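PDB 3I8B: xylulose kinase from Bifidobacterium adolescentis ATCC 15703, which probably phosphorylates D-xylulose to D-xylulose 5-phosphate at the expense of ATP, as a magnesium-binding member of the FGGY family of carbohydrate kinases. Local coordinates for residues D206-E211 and P306-T311. Residues are numbered along the deposited sequence; the frame is centred on the assembly and turned at random.
Sequences DAASNE and PTYDLT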
# COMPACT_ATOMS: atom_id res chain seq x y z
N ASP A 206 6.04 -14.58 4.09
CA ASP A 206 5.57 -14.38 5.45
C ASP A 206 6.57 -13.60 6.30
O ASP A 206 7.63 -14.12 6.67
CB ASP A 206 5.24 -15.71 6.13
CG ASP A 206 4.71 -15.53 7.54
OD1 ASP A 206 3.65 -14.87 7.70
OD2 ASP A 206 5.34 -16.03 8.48
N ALA A 207 6.21 -12.36 6.61
CA ALA A 207 7.08 -11.42 7.34
C ALA A 207 7.42 -11.89 8.74
O ALA A 207 8.57 -11.76 9.18
CB ALA A 207 6.45 -10.02 7.38
N ALA A 208 6.44 -12.42 9.45
CA ALA A 208 6.67 -12.92 10.80
C ALA A 208 7.83 -13.91 10.84
O ALA A 208 8.67 -13.86 11.73
CB ALA A 208 5.40 -13.55 11.37
N SER A 209 7.88 -14.82 9.86
CA SER A 209 8.94 -15.82 9.85
C SER A 209 10.08 -15.51 8.88
O SER A 209 11.06 -16.24 8.81
CB SER A 209 8.37 -17.22 9.57
OG SER A 209 7.68 -17.25 8.34
N ASN A 210 9.94 -14.41 8.14
CA ASN A 210 10.88 -14.11 7.06
C ASN A 210 11.07 -15.28 6.10
O ASN A 210 12.20 -15.66 5.77
CB ASN A 210 12.23 -13.63 7.62
CG ASN A 210 13.12 -13.02 6.54
OD1 ASN A 210 12.64 -12.37 5.61
ND2 ASN A 210 14.43 -13.24 6.66
N GLU A 211 9.96 -15.86 5.65
CA GLU A 211 10.00 -16.99 4.74
C GLU A 211 9.17 -16.75 3.49
O GLU A 211 7.97 -16.41 3.58
CB GLU A 211 9.45 -18.26 5.41
CG GLU A 211 10.03 -18.57 6.78
CD GLU A 211 11.32 -19.36 6.70
OE1 GLU A 211 11.53 -20.23 7.58
OE2 GLU A 211 12.12 -19.12 5.77
N PRO A 306 2.80 -8.68 14.62
CA PRO A 306 2.01 -9.08 13.44
C PRO A 306 0.53 -8.92 13.72
O PRO A 306 0.13 -9.02 14.88
CB PRO A 306 2.35 -10.57 13.28
CG PRO A 306 3.71 -10.72 13.91
CD PRO A 306 3.79 -9.70 15.01
N THR A 307 -0.27 -8.68 12.68
CA THR A 307 -1.71 -8.50 12.82
C THR A 307 -2.46 -9.44 11.89
O THR A 307 -2.07 -9.63 10.73
CB THR A 307 -2.14 -7.04 12.52
OG1 THR A 307 -1.68 -6.67 11.21
CG2 THR A 307 -1.54 -6.07 13.55
N TYR A 308 -3.55 -10.03 12.39
CA TYR A 308 -4.25 -11.09 11.67
C TYR A 308 -5.77 -10.89 11.67
O TYR A 308 -6.46 -11.31 12.59
CB TYR A 308 -3.91 -12.45 12.29
CG TYR A 308 -2.46 -12.85 12.16
CD1 TYR A 308 -1.98 -13.37 10.97
CD2 TYR A 308 -1.58 -12.72 13.23
CE1 TYR A 308 -0.65 -13.72 10.83
CE2 TYR A 308 -0.25 -13.09 13.11
CZ TYR A 308 0.21 -13.59 11.90
OH TYR A 308 1.52 -13.96 11.76
N ASP A 309 -6.30 -10.22 10.64
CA ASP A 309 -7.74 -10.12 10.48
C ASP A 309 -8.28 -11.37 9.76
O ASP A 309 -8.30 -11.42 8.54
CB ASP A 309 -8.10 -8.85 9.70
CG ASP A 309 -9.58 -8.78 9.36
OD1 ASP A 309 -10.37 -9.59 9.91
OD2 ASP A 309 -9.96 -7.91 8.53
N LEU A 310 -8.71 -12.37 10.54
CA LEU A 310 -9.16 -13.66 10.00
C LEU A 310 -10.29 -13.50 9.00
O LEU A 310 -10.61 -14.41 8.23
CB LEU A 310 -9.58 -14.60 11.13
CG LEU A 310 -8.49 -14.85 12.18
CD1 LEU A 310 -8.93 -15.89 13.21
CD2 LEU A 310 -7.18 -15.26 11.50
N THR A 311 -10.89 -12.32 9.03
CA THR A 311 -11.96 -11.92 8.14
C THR A 311 -11.47 -11.63 6.72
O THR A 311 -12.22 -11.77 5.75
CB THR A 311 -12.60 -10.66 8.73
OG1 THR A 311 -13.86 -10.98 9.32
CG2 THR A 311 -12.74 -9.58 7.70
O HOH W 1 2.10 -15.75 9.74
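A208 and Y308 meet in a small surface contact between a beta-hairpin turn of the N-terminal FGGY family region and a loop of the C-terminal one, away from the annotated sites. The turn joins strands 205-206 and 211-212 and carries a G1 beta bulge, in which N210 and E211 together pair with D206. Y308 CB does not itself aim at the turn; chi1 of -64° sets CG opposite the carbonyl carbon, and the ring then extends to the turn, the side chain also packing on V131 of helix 122-134. At the tip, Y308 OH lies 3.9 Å from A208 CB. The same methyl, pointing to the loop, rests on the proline ring through P306 CG, 4.2 Å from A208 CB. No direct hydrogen bond joins the segments; instead Y308 OH donates to a water 2.8 Å away. That water in turn donates to D206 OD1 at 2.7 Å. The carboxylate thus works in two directions, D206 OD1 linking turn and loop while D206 OD2 closes an Asx motif within the turn. S209 N approaches D206 OD2 from above the carboxylate plane, 53° out of it. S209 OG completes the grip, donating to the anti lone pair of D206 OD2 at an OG to OD2 distance of 2.6 Å.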